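Stage II sporulation E family protein (Thermanaerovibrio acidaminovorans, PDB 3RNR) is of unproven function but probably acts as a metal-dependent serine/threonine protein phosphatase of the PP2C family. Local coordinates at residues T85-Y97 with R103-S115. Numbering follows the deposited sequence. Where two conformers were deposited one is given.
Sequences TLEWASVGDCRVY and RLSRLSLDHNVSS
His111 and Gly92 hold each other by two hydrogen bonds, one between backbones and one from Gly92 N to the imidazole. His111 N donates to Gly92 O, approaching from above the carbonyl plane, and Gly92 N gives its proton to ring atom ND1 at 2.9 Å, only 1° out of the imidazole plane. That second bond makes ND1 an acceptor and fixes the ring's rotation, with CE1 lying beside Ser90 O. Further along, Ser108 OG accepts from Val96 N (2.9 Å); its chi1 of 55° tucks the hydroxyl between backbone N and carbonyl carbon, turned to the strand. Leu107 N closes the run on Val96 O at 2.8 Å.

Strands 95-100 and 103-106 form a beta hairpin at the edge of one sheet of the PP2C-type alpha-beta-alpha sandwich, while strand 85-91 belongs to the other sheet. Leaving the hairpin, residues 107-111 run as a loop alongside strand 85-91, and Leu107 packs against it: its CB sits over one face of the Trp88 indole, towards the rim, beside Val96 CG1, and its CD1 comes 3.4 Å from Trp88 NE1.

Tyr97 and Arg106 are a non-hydrogen-bonded antiparallel pair, and the arginine's CB and CD run along the phenol from CE1 to OH. A bend at chi2 (90°) swings its guanidinium across Arg95, whose CD rests over the centre of one face, 3.4 Å from Arg106 CZ. The two guanidinium groups have separate acidic partners, which probably eases their closeness: Arg106 NH2 bridges to Asp110 OD1 at 2.8 Å, whereas Arg95 NH1 pairs with Asp165 and its NE bonds in plane to Tyr97 OH.

Waters bridge the two segments as well; one donates to Asp93 O and, at 2.7 Å from its oxygen, to Asp110 OD1, while accepting from Arg95 NH1.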
loop_
_atom_site.group_PDB
_atom_site.type_symbol
_atom_site.label_atom_id
_atom_site.label_comp_id
_atom_site.label_asym_id
_atom_site.label_seq_id
_atom_site.Cartn_x
_atom_site.Cartn_y
_atom_site.Cartn_z
ATOM N N THR B 85 6.210 16.024 9.709
ATOM C CA THR B 85 7.443 16.113 8.914
ATOM C C THR B 85 7.506 15.065 7.804
ATOM O O THR B 85 7.034 13.947 7.964
ATOM C CB THR B 85 8.705 15.982 9.769
ATOM O OG1 THR B 85 8.646 14.757 10.505
ATOM C CG2 THR B 85 8.829 17.169 10.742
ATOM N N LEU B 86 8.094 15.467 6.682
ATOM C CA LEU B 86 8.179 14.670 5.484
ATOM C C LEU B 86 9.605 14.186 5.220
ATOM O O LEU B 86 10.556 14.960 5.317
ATOM C CB LEU B 86 7.741 15.529 4.300
ATOM C CG LEU B 86 7.980 14.984 2.891
ATOM C CD1 LEU B 86 7.097 13.769 2.639
ATOM C CD2 LEU B 86 7.700 16.066 1.861
ATOM N N GLU B 87 9.742 12.907 4.875
ATOM C CA GLU B 87 10.999 12.390 4.330
ATOM C C GLU B 87 10.717 11.680 3.007
ATOM O O GLU B 87 9.592 11.249 2.763
ATOM C CB GLU B 87 11.665 11.403 5.295
ATOM C CG GLU B 87 12.102 12.039 6.622
ATOM C CD GLU B 87 13.039 11.131 7.384
ATOM O OE1 GLU B 87 12.620 10.022 7.793
ATOM O OE2 GLU B 87 14.206 11.506 7.524
ATOM N N TRP B 88 11.735 11.540 2.163
ATOM C CA TRP B 88 11.533 10.875 0.877
ATOM C C TRP B 88 12.842 10.296 0.362
ATOM O O TRP B 88 13.932 10.659 0.833
ATOM C CB TRP B 88 10.920 11.835 -0.159
ATOM C CG TRP B 88 11.738 13.093 -0.357
ATOM C CD1 TRP B 88 11.567 14.289 0.281
ATOM C CD2 TRP B 88 12.852 13.264 -1.246
ATOM N NE1 TRP B 88 12.519 15.192 -0.146
ATOM C CE2 TRP B 88 13.324 14.583 -1.074
ATOM C CE3 TRP B 88 13.513 12.418 -2.151
ATOM C CZ2 TRP B 88 14.414 15.090 -1.791
ATOM C CZ3 TRP B 88 14.605 12.919 -2.859
ATOM C CH2 TRP B 88 15.045 14.244 -2.673
ATOM N N ALA B 89 12.736 9.366 -0.584
ATOM C CA ALA B 89 13.923 8.824 -1.234
ATOM C C ALA B 89 13.551 8.300 -2.611
ATOM O O ALA B 89 12.403 7.899 -2.842
ATOM C CB ALA B 89 14.552 7.733 -0.382
ATOM N N SER B 90 14.509 8.304 -3.532
ATOM C CA SER B 90 14.222 7.779 -4.865
ATOM C C SER B 90 15.477 7.265 -5.537
ATOM O O SER B 90 16.589 7.696 -5.224
ATOM C CB SER B 90 13.510 8.825 -5.733
ATOM O OG SER B 90 14.375 9.870 -6.114
ATOM N N VAL B 91 15.296 6.311 -6.439
ATOM C CA VAL B 91 16.413 5.756 -7.182
ATOM C C VAL B 91 15.974 5.566 -8.620
ATOM O O VAL B 91 14.958 4.900 -8.890
ATOM C CB VAL B 91 16.867 4.397 -6.597
ATOM C CG1 VAL B 91 17.968 3.782 -7.455
ATOM C CG2 VAL B 91 17.360 4.555 -5.143
ATOM N N GLY B 92 16.762 6.071 -9.553
ATOM C CA GLY B 92 16.355 6.032 -10.946
ATOM C C GLY B 92 15.584 7.253 -11.410
ATOM O O GLY B 92 15.957 8.392 -11.111
ATOM N N ASP B 93 14.631 7.028 -12.303
ATOM C CA ASP B 93 13.879 8.116 -12.926
ATOM C C ASP B 93 12.495 8.390 -12.327
ATOM O O ASP B 93 11.733 9.162 -12.900
ATOM C CB ASP B 93 13.786 7.919 -14.439
ATOM C CG ASP B 93 13.027 6.674 -14.799
ATOM O OD1 ASP B 93 12.858 5.835 -13.898
ATOM O OD2 ASP B 93 12.591 6.532 -15.958
ATOM N N CYS B 94 12.118 7.693 -11.259
ATOM C CA CYS B 94 10.892 8.067 -10.547
ATOM C C CYS B 94 11.113 9.405 -9.853
ATOM O O CYS B 94 12.248 9.765 -9.559
ATOM C CB CYS B 94 10.498 7.009 -9.532
ATOM S SG CYS B 94 9.979 5.466 -10.272
ATOM N N ARG B 95 10.043 10.155 -9.599
ATOM C CA ARG B 95 10.214 11.525 -9.113
ATOM C C ARG B 95 9.407 11.809 -7.857
ATOM O O ARG B 95 8.347 11.224 -7.642
ATOM C CB ARG B 95 9.863 12.536 -10.216
ATOM C CG ARG B 95 10.721 12.375 -11.474
ATOM C CD ARG B 95 10.464 13.451 -12.521
ATOM N NE ARG B 95 9.091 13.506 -13.037
ATOM C CZ ARG B 95 8.563 12.639 -13.895
ATOM N NH1 ARG B 95 9.258 11.585 -14.311
ATOM N NH2 ARG B 95 7.322 12.810 -14.321
ATOM N N VAL B 96 9.925 12.716 -7.032
ATOM C CA VAL B 96 9.240 13.152 -5.819
ATOM C C VAL B 96 8.911 14.644 -5.890
ATOM O O VAL B 96 9.795 15.459 -6.150
ATOM C CB VAL B 96 10.104 12.912 -4.571
ATOM C CG1 VAL B 96 9.293 13.237 -3.293
ATOM C CG2 VAL B 96 10.623 11.460 -4.548
ATOM N N TYR B 97 7.647 14.990 -5.647
ATOM C CA TYR B 97 7.180 16.379 -5.630
ATOM C C TYR B 97 6.563 16.756 -4.287
ATOM O O TYR B 97 5.807 15.981 -3.704
ATOM C CB TYR B 97 6.113 16.598 -6.713
ATOM C CG TYR B 97 6.666 16.446 -8.108
ATOM C CD1 TYR B 97 7.144 17.551 -8.809
ATOM C CD2 TYR B 97 6.742 15.200 -8.709
ATOM C CE1 TYR B 97 7.678 17.416 -10.096
ATOM C CE2 TYR B 97 7.273 15.052 -9.987
ATOM C CZ TYR B 97 7.744 16.163 -10.671
ATOM O OH TYR B 97 8.266 16.006 -11.937
ATOM N N ARG B 103 0.822 24.194 -5.437
ATOM C CA ARG B 103 1.722 23.765 -6.510
ATOM C C ARG B 103 2.456 22.460 -6.192
ATOM O O ARG B 103 2.624 22.096 -5.032
ATOM C CB ARG B 103 2.775 24.845 -6.788
ATOM C CG ARG B 103 2.238 26.103 -7.445
ATOM C CD ARG B 103 3.367 27.054 -7.851
ATOM N NE ARG B 103 3.912 27.804 -6.719
ATOM C CZ ARG B 103 4.238 29.094 -6.764
ATOM N NH1 ARG B 103 4.727 29.697 -5.688
ATOM N NH2 ARG B 103 4.075 29.784 -7.886
ATOM N N LEU B 104 2.909 21.778 -7.236
ATOM C CA LEU B 104 3.862 20.687 -7.093
ATOM C C LEU B 104 5.263 21.238 -7.347
ATOM O O LEU B 104 5.492 21.951 -8.325
ATOM C CB LEU B 104 3.551 19.570 -8.096
ATOM C CG LEU B 104 2.278 18.764 -7.860
ATOM C CD1 LEU B 104 2.002 17.835 -9.039
ATOM C CD2 LEU B 104 2.381 17.978 -6.548
ATOM N N SER B 105 6.200 20.897 -6.474
ATOM C CA SER B 105 7.572 21.368 -6.593
ATOM C C SER B 105 8.493 20.161 -6.555
ATOM O O SER B 105 8.395 19.348 -5.651
ATOM C CB SER B 105 7.917 22.315 -5.437
ATOM O OG SER B 105 7.167 23.511 -5.543
ATOM N N ARG B 106 9.400 20.065 -7.522
ATOM C CA ARG B 106 10.269 18.898 -7.638
ATOM C C ARG B 106 11.268 18.890 -6.489
ATOM O O ARG B 106 11.908 19.916 -6.210
ATOM C CB ARG B 106 11.017 18.958 -8.973
ATOM C CG ARG B 106 12.047 17.865 -9.169
ATOM C CD ARG B 106 11.446 16.654 -9.814
ATOM N NE ARG B 106 12.421 15.584 -10.032
ATOM C CZ ARG B 106 12.988 15.300 -11.206
ATOM N NH1 ARG B 106 12.689 16.008 -12.288
ATOM N NH2 ARG B 106 13.846 14.294 -11.295
ATOM N N LEU B 107 11.268 17.802 -5.719
ATOM C CA LEU B 107 12.303 17.520 -4.713
ATOM C C LEU B 107 13.552 16.760 -5.148
ATOM O O LEU B 107 14.662 17.041 -4.689
ATOM C CB LEU B 107 11.700 16.891 -3.447
ATOM C CG LEU B 107 10.512 17.663 -2.866
ATOM C CD1 LEU B 107 9.960 16.936 -1.636
ATOM C CD2 LEU B 107 10.867 19.116 -2.539
ATOM N N SER B 108 13.351 15.731 -5.966
ATOM C CA SER B 108 14.399 14.739 -6.134
ATOM C C SER B 108 15.191 14.929 -7.418
ATOM O O SER B 108 14.800 15.705 -8.292
ATOM C CB SER B 108 13.734 13.360 -6.200
ATOM O OG SER B 108 12.744 13.360 -7.230
ATOM N N LEU B 109 16.268 14.160 -7.545
ATOM C CA LEU B 109 17.122 14.201 -8.721
ATOM C C LEU B 109 16.973 12.874 -9.439
ATOM O O LEU B 109 16.826 11.838 -8.794
ATOM C CB LEU B 109 18.585 14.377 -8.313
ATOM C CG LEU B 109 19.516 14.849 -9.431
ATOM C CD1 LEU B 109 19.257 16.314 -9.734
ATOM C CD2 LEU B 109 20.968 14.635 -9.051
ATOM N N ASP B 110 16.999 12.915 -10.766
ATOM C CA ASP B 110 17.025 11.706 -11.590
ATOM C C ASP B 110 18.413 11.084 -11.546
ATOM O O ASP B 110 19.402 11.808 -11.511
ATOM C CB ASP B 110 16.776 12.065 -13.058
ATOM C CG ASP B 110 15.335 12.382 -13.345
ATOM O OD1 ASP B 110 14.452 11.856 -12.637
ATOM O OD2 ASP B 110 15.091 13.149 -14.294
ATOM N N HIS B 111 18.507 9.756 -11.591
ATOM C CA HIS B 111 19.811 9.171 -11.844
ATOM C C HIS B 111 19.888 8.696 -13.284
ATOM O O HIS B 111 19.437 7.606 -13.616
ATOM C CB HIS B 111 20.041 8.001 -10.894
ATOM C CG HIS B 111 19.889 8.388 -9.454
ATOM N ND1 HIS B 111 18.859 7.929 -8.669
ATOM C CD2 HIS B 111 20.603 9.244 -8.687
ATOM C CE1 HIS B 111 18.959 8.465 -7.460
ATOM N NE2 HIS B 111 20.004 9.269 -7.448
ATOM N N ASN B 112 20.592 9.467 -14.100
ATOM C CA ASN B 112 20.764 9.131 -15.499
ATOM C C ASN B 112 22.038 9.765 -16.010
ATOM O O ASN B 112 22.658 10.557 -15.300
ATOM C CB ASN B 112 19.529 9.443 -16.362
ATOM C CG ASN B 112 19.154 10.908 -16.369
ATOM O OD1 ASN B 112 19.995 11.794 -16.202
ATOM N ND2 ASN B 112 17.871 11.172 -16.589
ATOM N N VAL B 113 22.478 9.344 -17.192
ATOM C CA VAL B 113 23.744 9.819 -17.737
ATOM C C VAL B 113 23.808 11.331 -17.793
ATOM O O VAL B 113 24.812 11.929 -17.432
ATOM C CB VAL B 113 24.021 9.204 -19.131
ATOM C CG1 VAL B 113 25.153 9.944 -19.850
ATOM C CG2 VAL B 113 24.357 7.734 -18.983
ATOM N N SER B 114 22.737 11.973 -18.237
ATOM C CA SER B 114 22.756 13.440 -18.251
ATOM C C SER B 114 23.030 14.023 -16.857
ATOM O O SER B 114 23.870 14.912 -16.691
ATOM C CB SER B 114 21.426 14.001 -18.780
ATOM O OG SER B 114 21.583 15.390 -19.026
ATOM N N SER B 115 22.308 13.556 -15.843
ATOM C CA SER B 115 22.488 14.180 -14.526
ATOM C C SER B 115 23.865 13.805 -13.967
ATOM O O SER B 115 24.506 14.590 -13.286
ATOM C CB SER B 115 21.353 13.813 -13.550
ATOM O OG SER B 115 21.427 12.454 -13.169
HETATM O O HOH W 1 15.696 9.426 -8.426
HETATM O O HOH W 2 12.372 11.293 -14.280
HETATM O O HOH W 3 13.908 11.929 -9.347
#